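Long-range contacts in putative methyltransferase (Porphyromonas gingivalis, PDB 3LL7), which probably transfers a methyl group to a substrate not yet established, combining a methyltransferase domain with ferredoxin-like and THUMP-like parts: residues P52-K57 with L73-S78; V129-N134 with V145-G150; P257-N262 with V269-F274; S323-S328 with S366-P371. All blocks are in the same frame, centred on the assembly; numbering follows the deposited sequence.

Interaction 1: residues P52-K57 with L73-S78; sequences PRLRNK and LSLEQS
Lys57 stretches from helix 38-57 to the carboxyl end of helix 72-77 and sets its ammonium group among backbone oxygens. With CG anti to the backbone N (chi1 -173°) and every later torsion extended, the chain runs almost straight over the gap. NZ donates to Ser78 O at 2.6 Å and to Leu75 O at 3.1 Å. It meets the Leu75 oxygen in the carbonyl plane but lies tilted 33° from the carbonyl plane of Ser78. A weak third bond joins NZ to Ser78 OG at 3.3 Å.

The two leucines pack alongside this polar grip, their side chains crossing at about a right angle. Leu54 CD1 meets Leu75 CD1 at 3.9 Å, while the other branch, Leu75 CD2, rests against the backbone N of Leu54 at 3.8 Å. Ile69 touches both residues; Trp61 and Ala62 add to the packing of Leu54. Farther out, Arg53 and Glu76 also cross at about a right angle, with Arg53 NE 4.2 Å from Glu76 OE2, too far for a salt bridge; the guanidinium pairs instead with Glu49 of its own helix.

The segment axes run nearly parallel, 10.9 Å apart, a separation that long side chains span. A positive charge held by carbonyl oxygens at the carboxyl end of a helix is probably stabilised by that end, and it ties the start of the following loop to helix 38-57.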
# COMPACT_ATOMS: atom_id res chain seq x y z
N PRO A 52 20.80 3.84 -7.22
CA PRO A 52 20.69 3.05 -5.98
C PRO A 52 19.27 3.07 -5.40
O PRO A 52 18.78 2.02 -4.97
CB PRO A 52 21.70 3.73 -5.03
CG PRO A 52 22.72 4.35 -5.96
CD PRO A 52 21.88 4.85 -7.12
N ARG A 53 18.62 4.24 -5.41
CA ARG A 53 17.25 4.38 -4.88
C ARG A 53 16.22 3.69 -5.77
O ARG A 53 15.22 3.17 -5.26
CB ARG A 53 16.88 5.84 -4.61
CG ARG A 53 17.61 6.45 -3.38
CD ARG A 53 16.99 7.78 -2.90
NE ARG A 53 16.97 8.82 -3.94
CZ ARG A 53 18.02 9.58 -4.28
NH1 ARG A 53 19.19 9.42 -3.67
NH2 ARG A 53 17.90 10.49 -5.23
N LEU A 54 16.44 3.68 -7.08
CA LEU A 54 15.66 2.84 -8.00
C LEU A 54 15.83 1.35 -7.71
O LEU A 54 14.84 0.60 -7.72
CB LEU A 54 16.01 3.11 -9.48
CG LEU A 54 15.29 2.25 -10.54
CD1 LEU A 54 13.78 2.61 -10.65
CD2 LEU A 54 15.94 2.40 -11.90
N ARG A 55 17.06 0.91 -7.47
CA ARG A 55 17.31 -0.52 -7.22
C ARG A 55 16.59 -1.03 -5.96
O ARG A 55 16.05 -2.14 -5.96
CB ARG A 55 18.81 -0.83 -7.15
CG ARG A 55 19.11 -2.34 -7.17
CD ARG A 55 20.58 -2.64 -7.45
NE ARG A 55 20.95 -2.33 -8.83
CZ ARG A 55 21.75 -1.34 -9.20
NH1 ARG A 55 22.28 -0.52 -8.29
NH2 ARG A 55 22.02 -1.15 -10.48
N ASN A 56 16.61 -0.21 -4.91
CA ASN A 56 15.93 -0.54 -3.66
C ASN A 56 14.43 -0.71 -3.88
O ASN A 56 13.85 -1.72 -3.47
CB ASN A 56 16.20 0.53 -2.59
CG ASN A 56 17.68 0.70 -2.28
OD1 ASN A 56 18.42 -0.28 -2.17
ND2 ASN A 56 18.12 1.94 -2.13
N LYS A 57 13.81 0.27 -4.54
CA LYS A 57 12.34 0.30 -4.69
C LYS A 57 11.81 -0.64 -5.77
O LYS A 57 10.85 -1.38 -5.56
CB LYS A 57 11.85 1.74 -4.95
CG LYS A 57 10.34 1.88 -4.95
CD LYS A 57 9.88 3.34 -4.89
CE LYS A 57 8.36 3.41 -4.93
NZ LYS A 57 7.81 4.81 -4.76
N LEU A 73 11.41 13.03 -8.23
CA LEU A 73 10.02 13.23 -7.84
C LEU A 73 9.12 12.07 -8.28
O LEU A 73 8.44 11.46 -7.45
CB LEU A 73 9.49 14.59 -8.32
CG LEU A 73 8.14 15.06 -7.74
CD1 LEU A 73 8.06 14.88 -6.21
CD2 LEU A 73 7.89 16.52 -8.14
N SER A 74 9.13 11.76 -9.58
CA SER A 74 8.31 10.66 -10.11
C SER A 74 8.65 9.30 -9.50
O SER A 74 7.77 8.46 -9.32
CB SER A 74 8.39 10.60 -11.64
OG SER A 74 7.50 11.53 -12.23
N LEU A 75 9.93 9.08 -9.18
CA LEU A 75 10.34 7.83 -8.56
C LEU A 75 9.78 7.66 -7.12
O LEU A 75 9.26 6.61 -6.78
CB LEU A 75 11.86 7.68 -8.59
CG LEU A 75 12.45 6.42 -7.93
CD1 LEU A 75 11.80 5.12 -8.45
CD2 LEU A 75 13.97 6.39 -8.09
N GLU A 76 9.87 8.71 -6.31
CA GLU A 76 9.40 8.58 -4.92
C GLU A 76 7.88 8.54 -4.78
O GLU A 76 7.37 8.07 -3.78
CB GLU A 76 10.03 9.65 -4.01
CG GLU A 76 11.55 9.51 -3.80
CD GLU A 76 11.97 8.26 -2.99
OE1 GLU A 76 11.33 7.96 -1.95
OE2 GLU A 76 12.96 7.60 -3.39
N GLN A 77 7.15 8.97 -5.81
CA GLN A 77 5.68 8.96 -5.77
C GLN A 77 5.04 7.64 -6.23
O GLN A 77 3.85 7.40 -6.00
CB GLN A 77 5.11 10.10 -6.63
CG GLN A 77 5.42 11.52 -6.11
CD GLN A 77 4.93 12.61 -7.05
OE1 GLN A 77 4.46 12.34 -8.17
NE2 GLN A 77 5.03 13.86 -6.61
N SER A 78 5.82 6.79 -6.90
CA SER A 78 5.25 5.63 -7.57
C SER A 78 4.82 4.53 -6.60
O SER A 78 5.29 4.47 -5.46
CB SER A 78 6.24 5.05 -8.58
OG SER A 78 7.18 4.21 -7.93

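Interaction 2: residues V129-N134 with V145-G150; sequences VAARHN and VNILTG
Ile147 O is gripped by two nitrogens of Arg132, NE at 3.3 Å and NH2 at 3.0 Å, in a side-on hold on a single atom. Both donors come from the same face of the carbonyl, well above its plane, whereas the oxygen lies close to the plane of the guanidinium. The same NH2 also gives a nearly straight bond (175°) to Thr149 OG1 at 2.9 Å, again in the guanidinium plane. A water accepts from Arg132 NH1 at 3.0 Å and is hydrogen-bonded to Thr149 OG1 at 2.6 Å, so all three guanidinium nitrogens are engaged and the group is fixed against rotation.

A bend at chi3 (-79°) turns the otherwise extended arginine in toward the strand. Its aliphatic base passes Ile147 in the opposite direction, with Arg132 CB 3.9 Å from Ile147 CG2, and the CD1 of that isoleucine lies against Arg132 CA at 3.8 Å. Ala131 adds a looser apolar touch, and Tyr120 and Ile135 also pack on Ile147. On another side of the helix His133 is hydrogen-bonded to Glu8 and to the backbone oxygen of Ser66, tying the helix to earlier parts of the chain.

The helix segment 129-134 and strand segment 145-149 run almost antiparallel (166°), as expected where a helix leads back to the next parallel strand. They belong to the beta-alpha-beta unit of strand 117-122, helix 125-138 and strand 144-149, an arrangement consistent with the Rossmann-like core of class I methyltransferases.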
# COMPACT_ATOMS: atom_id res chain seq x y z
N VAL A 129 6.97 11.58 -21.58
CA VAL A 129 8.07 11.29 -22.51
C VAL A 129 8.83 10.04 -22.01
O VAL A 129 9.15 9.15 -22.81
CB VAL A 129 9.05 12.49 -22.68
CG1 VAL A 129 10.28 12.06 -23.49
CG2 VAL A 129 8.33 13.65 -23.47
N ALA A 130 9.07 9.98 -20.71
CA ALA A 130 9.83 8.85 -20.16
C ALA A 130 9.02 7.54 -20.30
O ALA A 130 9.56 6.47 -20.64
CB ALA A 130 10.19 9.11 -18.70
N ALA A 131 7.72 7.64 -20.03
CA ALA A 131 6.82 6.49 -20.11
C ALA A 131 6.70 5.99 -21.52
O ALA A 131 6.65 4.79 -21.78
CB ALA A 131 5.45 6.83 -19.53
N ARG A 132 6.68 6.92 -22.46
CA ARG A 132 6.63 6.60 -23.86
C ARG A 132 7.87 5.77 -24.25
O ARG A 132 7.79 4.88 -25.09
CB ARG A 132 6.49 7.92 -24.68
CG ARG A 132 5.96 7.76 -26.08
CD ARG A 132 5.59 9.10 -26.71
NE ARG A 132 4.29 9.56 -26.23
CZ ARG A 132 4.14 10.65 -25.48
NH1 ARG A 132 5.19 11.43 -25.19
NH2 ARG A 132 2.93 10.98 -25.06
N HIS A 133 9.01 6.05 -23.62
CA HIS A 133 10.24 5.26 -23.80
C HIS A 133 10.26 3.93 -23.01
O HIS A 133 10.60 2.87 -23.55
CB HIS A 133 11.46 6.12 -23.40
CG HIS A 133 12.76 5.38 -23.44
ND1 HIS A 133 13.53 5.28 -24.57
CD2 HIS A 133 13.44 4.73 -22.46
CE1 HIS A 133 14.63 4.59 -24.30
NE2 HIS A 133 14.59 4.24 -23.03
N ASN A 134 9.91 4.01 -21.73
CA ASN A 134 10.03 2.89 -20.79
C ASN A 134 9.00 1.81 -21.00
O ASN A 134 9.32 0.60 -20.96
CB ASN A 134 9.94 3.37 -19.34
CG ASN A 134 11.14 4.20 -18.91
OD1 ASN A 134 12.24 4.05 -19.45
ND2 ASN A 134 10.93 5.05 -17.93
N VAL A 145 -0.33 -0.67 -26.87
CA VAL A 145 -0.53 0.51 -26.01
C VAL A 145 -0.52 1.87 -26.73
O VAL A 145 0.08 2.02 -27.78
CB VAL A 145 0.45 0.56 -24.79
CG1 VAL A 145 0.24 -0.64 -23.88
CG2 VAL A 145 1.90 0.67 -25.25
N ASN A 146 -1.20 2.85 -26.15
CA ASN A 146 -1.21 4.22 -26.65
C ASN A 146 -0.82 5.08 -25.46
O ASN A 146 -1.47 5.04 -24.41
CB ASN A 146 -2.61 4.56 -27.18
CG ASN A 146 -2.67 5.89 -27.93
OD1 ASN A 146 -1.68 6.59 -28.06
ND2 ASN A 146 -3.87 6.24 -28.41
N ILE A 147 0.26 5.84 -25.61
CA ILE A 147 0.82 6.58 -24.50
C ILE A 147 0.59 8.08 -24.78
O ILE A 147 1.21 8.66 -25.67
CB ILE A 147 2.30 6.21 -24.34
CG1 ILE A 147 2.43 4.69 -24.08
CG2 ILE A 147 2.94 7.00 -23.22
CD1 ILE A 147 3.78 4.11 -24.50
N LEU A 148 -0.34 8.69 -24.05
CA LEU A 148 -0.79 10.04 -24.36
C LEU A 148 -0.38 11.08 -23.33
O LEU A 148 -0.38 10.82 -22.13
CB LEU A 148 -2.32 10.06 -24.49
CG LEU A 148 -3.01 9.23 -25.56
CD1 LEU A 148 -4.50 9.26 -25.30
CD2 LEU A 148 -2.67 9.71 -27.01
N THR A 149 -0.04 12.28 -23.80
CA THR A 149 0.28 13.38 -22.92
C THR A 149 -0.94 14.28 -22.77
O THR A 149 -1.60 14.60 -23.77
CB THR A 149 1.43 14.22 -23.49
OG1 THR A 149 2.60 13.40 -23.58
CG2 THR A 149 1.72 15.50 -22.62
N GLY A 150 -1.23 14.69 -21.53
CA GLY A 150 -2.24 15.72 -21.28
C GLY A 150 -3.24 15.31 -20.22
O GLY A 150 -3.12 14.26 -19.62
O HOH W 1 5.01 14.28 -24.22

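Interaction 3: residues P257-N262 with V269-F274; sequences PIHAIN and VIPFIF. With FMT (formic acid), chain E; FMT (formic acid), chain I.
Ile258 and Phe274, and then Ala260 and Phe272, are the hydrogen-bonded pairs of an antiparallel beta hairpin. Ile258 N bonds Phe274 O at 2.8 Å, almost straight at 173°, and Phe274 N returns to Ile258 O at 3.0 Å. Ala260 and Phe272 exchange a similar pair of bonds. Between them His259 and Ile273 form the non-hydrogen-bonded pair, and Ile273 CA comes within 3.2 Å of Ile258 O in a CA-H...O contact.

The two faces of the hairpin differ. On one, His259 and Ile273 run alongside each other in the same direction, and Ile273 CG1 makes a CH-pi contact over the imidazole, 3.9 Å from the ring centroid. On the other, the Phe274 ring crosses Ile258, with CE2 3.6 Å from Ile258 CG2; its CG sits between the backbone N and carbonyl carbon (chi1 74°), which swings the ring across toward the neighbouring strand.

Farther out, helices 299-304 and 307-314 cover the phenylalanine face through Leu301, Ala304, Thr309 and Val310. His259 stacks with His229 of strand 225-233, which pairs in parallel with strand 258-263. Past the last strand pair, Ile261 CD1 packs on Pro271 CB, and the chains separate enough to admit a formate, probably from the crystallisation liquor. Its O2 accepts a bond from Asn262 N at 3.1 Å.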
# COMPACT_ATOMS: atom_id res chain seq x y z
N PRO A 257 -18.52 -5.25 0.50
CA PRO A 257 -17.44 -6.13 0.97
C PRO A 257 -16.11 -5.39 1.11
O PRO A 257 -15.62 -4.80 0.14
CB PRO A 257 -17.32 -7.18 -0.15
CG PRO A 257 -18.65 -7.16 -0.85
CD PRO A 257 -19.12 -5.74 -0.76
N ILE A 258 -15.53 -5.45 2.30
CA ILE A 258 -14.22 -4.89 2.60
C ILE A 258 -13.23 -6.04 2.70
O ILE A 258 -13.44 -6.98 3.50
CB ILE A 258 -14.24 -4.09 3.92
CG1 ILE A 258 -15.30 -2.96 3.82
CG2 ILE A 258 -12.88 -3.49 4.23
CD1 ILE A 258 -15.68 -2.39 5.18
N HIS A 259 -12.16 -5.96 1.92
CA HIS A 259 -11.10 -6.96 1.95
C HIS A 259 -9.87 -6.40 2.67
O HIS A 259 -9.31 -5.38 2.22
CB HIS A 259 -10.64 -7.30 0.53
CG HIS A 259 -11.67 -8.00 -0.30
ND1 HIS A 259 -12.96 -7.53 -0.45
CD2 HIS A 259 -11.59 -9.12 -1.05
CE1 HIS A 259 -13.63 -8.35 -1.25
NE2 HIS A 259 -12.81 -9.31 -1.63
N ALA A 260 -9.43 -7.08 3.73
CA ALA A 260 -8.24 -6.64 4.44
C ALA A 260 -7.17 -7.63 4.12
O ALA A 260 -7.33 -8.84 4.38
CB ALA A 260 -8.51 -6.55 5.97
N ILE A 261 -6.07 -7.15 3.53
CA ILE A 261 -5.05 -8.11 3.13
C ILE A 261 -3.66 -7.63 3.46
O ILE A 261 -3.36 -6.46 3.31
CB ILE A 261 -5.19 -8.53 1.68
CG1 ILE A 261 -4.37 -9.84 1.42
CG2 ILE A 261 -4.83 -7.38 0.76
CD1 ILE A 261 -4.89 -10.69 0.25
N ASN A 262 -2.83 -8.55 3.93
CA ASN A 262 -1.48 -8.22 4.29
C ASN A 262 -0.59 -9.02 3.37
O ASN A 262 -0.44 -10.21 3.57
CB ASN A 262 -1.21 -8.59 5.77
CG ASN A 262 0.13 -8.12 6.26
OD1 ASN A 262 0.59 -7.04 5.90
ND2 ASN A 262 0.79 -8.93 7.12
N VAL A 269 -1.82 -15.49 -0.55
CA VAL A 269 -2.41 -15.20 0.78
C VAL A 269 -3.92 -14.89 0.60
O VAL A 269 -4.37 -14.48 -0.47
CB VAL A 269 -1.70 -14.02 1.56
CG1 VAL A 269 -2.58 -13.47 2.68
CG2 VAL A 269 -0.34 -14.46 2.12
N ILE A 270 -4.67 -15.09 1.67
CA ILE A 270 -6.13 -15.10 1.68
C ILE A 270 -6.66 -13.81 2.35
O ILE A 270 -6.20 -13.48 3.43
CB ILE A 270 -6.55 -16.39 2.48
CG1 ILE A 270 -5.97 -17.66 1.82
CG2 ILE A 270 -8.02 -16.49 2.71
CD1 ILE A 270 -6.15 -17.75 0.32
N PRO A 271 -7.61 -13.08 1.72
CA PRO A 271 -8.09 -11.83 2.36
C PRO A 271 -9.02 -12.12 3.53
O PRO A 271 -9.67 -13.17 3.55
CB PRO A 271 -8.90 -11.17 1.26
CG PRO A 271 -9.43 -12.33 0.42
CD PRO A 271 -8.29 -13.35 0.44
N PHE A 272 -9.08 -11.20 4.49
CA PHE A 272 -10.18 -11.21 5.47
C PHE A 272 -11.29 -10.35 4.87
O PHE A 272 -11.11 -9.15 4.66
CB PHE A 272 -9.68 -10.60 6.78
CG PHE A 272 -10.62 -10.78 7.92
CD1 PHE A 272 -10.46 -11.85 8.80
CD2 PHE A 272 -11.70 -9.92 8.08
CE1 PHE A 272 -11.34 -12.06 9.84
CE2 PHE A 272 -12.61 -10.12 9.14
CZ PHE A 272 -12.42 -11.20 10.02
N ILE A 273 -12.43 -10.95 4.56
CA ILE A 273 -13.51 -10.19 3.93
C ILE A 273 -14.67 -10.04 4.92
O ILE A 273 -15.10 -11.03 5.54
CB ILE A 273 -14.01 -10.90 2.68
CG1 ILE A 273 -12.84 -11.23 1.72
CG2 ILE A 273 -15.12 -10.09 1.96
CD1 ILE A 273 -13.31 -12.05 0.49
N PHE A 274 -15.17 -8.82 5.06
CA PHE A 274 -16.30 -8.56 5.96
C PHE A 274 -17.07 -7.33 5.47
O PHE A 274 -16.73 -6.75 4.42
CB PHE A 274 -15.80 -8.37 7.43
CG PHE A 274 -15.12 -7.04 7.67
CD1 PHE A 274 -15.71 -6.10 8.52
CD2 PHE A 274 -13.88 -6.71 7.05
CE1 PHE A 274 -15.10 -4.85 8.74
CE2 PHE A 274 -13.29 -5.47 7.26
CZ PHE A 274 -13.92 -4.53 8.11
C FMT E . -4.67 -11.32 5.94
O1 FMT E . -5.82 -10.88 6.16
O2 FMT E . -4.04 -11.24 4.87
C FMT I . -0.55 -11.99 7.85
O1 FMT I . -1.57 -12.64 8.07
O2 FMT I . -0.05 -11.24 8.69

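Interaction 4: residues S323-S328 with S366-P371; sequences SHLYTS and SCRNFP. With EDO (1,2-ethanediol), chain B; FMT (formic acid), chain J.
Ser323 and Asn369 bring the two segments closest, their CA atoms 5.0 Å apart, where strands running at 109° to each other meet near their ends. Each backbone turns here: His324 is the centre of an inverse gamma turn, with a weak bond from Leu325 N to Ser323 O, and Asn369 takes a positive phi (71°) as the chain leaves strand 364-368.

Asn369 ND2 donates to Ser323 OG at 3.2 Å, the hydroxyl tilted from the amide plane, and gives a second bond to a formate O1 at 3.1 Å. Ser323 OG is bonded in addition to Thr395 O. Beside this polar pair, the aliphatic part of Arg368 crosses Leu325 at about a right angle, with Arg368 CG 3.8 Å from Leu325 CG. A bend at chi2 (-74°) carries the methylenes across the leucine and leads the guanidinium on to a salt bridge with Glu296. Arg368 CD approaches His324 O at 4.1 Å, and this buried carbonyl has no hydrogen-bond partner in the model. Bound ethanediol accepts from Asn369 N at 2.9 Å and exchanges bonds with the backbone of Phe370.

Strands 323-328 and 364-368 are not neighbours in their seven-strand sheet, so side chains rather than backbone pairing join its ferredoxin-like and THUMP-like portions. A single direct hydrogen bond links the segments, beside the apolar Leu325-Arg368 contact; the arginine's charge is spent on Glu296 of strand 293-297, so the link depends little on charge.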
# COMPACT_ATOMS: atom_id res chain seq x y z
N SER A 323 -8.47 -1.92 23.06
CA SER A 323 -7.24 -2.73 22.97
C SER A 323 -7.38 -3.74 21.82
O SER A 323 -8.11 -4.73 21.92
CB SER A 323 -6.96 -3.51 24.28
OG SER A 323 -6.96 -2.63 25.39
N HIS A 324 -6.67 -3.49 20.73
CA HIS A 324 -6.86 -4.32 19.57
C HIS A 324 -5.90 -5.50 19.64
O HIS A 324 -4.92 -5.59 18.89
CB HIS A 324 -6.76 -3.49 18.29
CG HIS A 324 -7.72 -2.33 18.28
ND1 HIS A 324 -8.99 -2.42 18.81
CD2 HIS A 324 -7.60 -1.07 17.79
CE1 HIS A 324 -9.61 -1.27 18.65
NE2 HIS A 324 -8.79 -0.43 18.02
N LEU A 325 -6.19 -6.36 20.62
CA LEU A 325 -5.51 -7.62 20.85
C LEU A 325 -6.55 -8.63 21.28
O LEU A 325 -7.58 -8.29 21.88
CB LEU A 325 -4.52 -7.51 22.05
CG LEU A 325 -3.30 -6.64 21.83
CD1 LEU A 325 -2.59 -6.57 23.24
CD2 LEU A 325 -2.37 -7.29 20.78
N TYR A 326 -6.23 -9.88 21.03
CA TYR A 326 -7.12 -11.01 21.29
C TYR A 326 -6.40 -12.06 22.09
O TYR A 326 -5.16 -12.11 22.08
CB TYR A 326 -7.62 -11.61 19.97
CG TYR A 326 -8.19 -10.57 19.06
CD1 TYR A 326 -9.54 -10.20 19.14
CD2 TYR A 326 -7.36 -9.92 18.16
CE1 TYR A 326 -10.07 -9.21 18.29
CE2 TYR A 326 -7.86 -8.93 17.31
CZ TYR A 326 -9.20 -8.57 17.39
OH TYR A 326 -9.68 -7.60 16.55
N THR A 327 -7.18 -12.96 22.70
CA THR A 327 -6.60 -14.05 23.45
C THR A 327 -7.51 -15.30 23.39
O THR A 327 -8.73 -15.17 23.19
CB THR A 327 -6.31 -13.64 24.93
OG1 THR A 327 -5.49 -14.64 25.54
CG2 THR A 327 -7.60 -13.48 25.74
N SER A 328 -6.93 -16.47 23.56
CA SER A 328 -7.72 -17.71 23.60
C SER A 328 -6.89 -18.80 24.23
O SER A 328 -5.66 -18.73 24.24
CB SER A 328 -8.14 -18.12 22.18
OG SER A 328 -7.01 -18.62 21.47
N SER A 366 5.84 -3.43 22.37
CA SER A 366 4.67 -2.96 21.64
C SER A 366 3.65 -2.43 22.64
O SER A 366 3.71 -2.75 23.84
CB SER A 366 4.07 -4.11 20.78
OG SER A 366 4.92 -4.40 19.67
N CYS A 367 2.74 -1.60 22.15
CA CYS A 367 1.64 -1.09 22.97
C CYS A 367 0.33 -1.12 22.19
O CYS A 367 0.33 -0.81 20.97
CB CYS A 367 1.94 0.34 23.42
SG CYS A 367 3.25 0.40 24.62
N ARG A 368 -0.73 -1.54 22.85
CA ARG A 368 -2.10 -1.51 22.30
C ARG A 368 -3.02 -1.07 23.40
O ARG A 368 -3.53 -1.93 24.15
CB ARG A 368 -2.57 -2.89 21.77
CG ARG A 368 -1.76 -3.45 20.59
CD ARG A 368 -2.11 -2.70 19.31
NE ARG A 368 -1.25 -3.13 18.21
CZ ARG A 368 -1.11 -2.46 17.08
NH1 ARG A 368 -1.79 -1.33 16.88
NH2 ARG A 368 -0.28 -2.94 16.14
N ASN A 369 -3.27 0.24 23.44
CA ASN A 369 -4.08 0.91 24.46
C ASN A 369 -3.34 0.93 25.81
O ASN A 369 -3.53 0.05 26.67
CB ASN A 369 -5.48 0.28 24.55
CG ASN A 369 -6.42 1.07 25.43
OD1 ASN A 369 -6.16 2.24 25.75
ND2 ASN A 369 -7.53 0.45 25.83
N PHE A 370 -2.46 1.92 25.95
CA PHE A 370 -1.53 1.96 27.07
C PHE A 370 -1.07 3.42 27.23
O PHE A 370 -0.94 4.13 26.22
CB PHE A 370 -0.33 1.04 26.77
CG PHE A 370 0.46 0.67 27.99
CD1 PHE A 370 -0.07 -0.18 28.95
CD2 PHE A 370 1.75 1.21 28.18
CE1 PHE A 370 0.68 -0.49 30.11
CE2 PHE A 370 2.50 0.90 29.31
CZ PHE A 370 1.96 0.06 30.28
N PRO A 371 -0.80 3.85 28.48
CA PRO A 371 -0.54 5.30 28.66
C PRO A 371 0.87 5.75 28.22
O PRO A 371 1.12 6.97 28.13
CB PRO A 371 -0.73 5.50 30.16
CG PRO A 371 -0.35 4.17 30.76
CD PRO A 371 -1.03 3.19 29.78
C1 EDO B . -1.96 3.00 21.39
O1 EDO B . -2.56 1.77 21.03
C2 EDO B . -1.62 2.98 22.87
O2 EDO B . -2.48 3.87 23.57
C FMT J . -9.54 2.92 27.56
O1 FMT J . -8.73 2.18 28.12
O2 FMT J . -9.53 3.18 26.36

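How the interactions relate
Interactions 2 and 3 reach the same mixed sheet, with centres about 34 Å apart: one sets a helix against a strand of the sheet, the other pairs two strands. Interaction 2 is a surface contact dominated by one arginine, whereas the partly buried interaction 3 relies on regular backbone bonding and has helices over one face. Interaction 1 joins two helices on the same side of the chain's centre as interaction 2, about 19 Å away between centres; in both, a basic side chain grips backbone carbonyl oxygen, two in interaction 1 and one in interaction 2, and also reaches a hydroxyl. In interaction 4, within the separate seven-strand sheet, the arginine contributes its methylenes and sends its charge elsewhere.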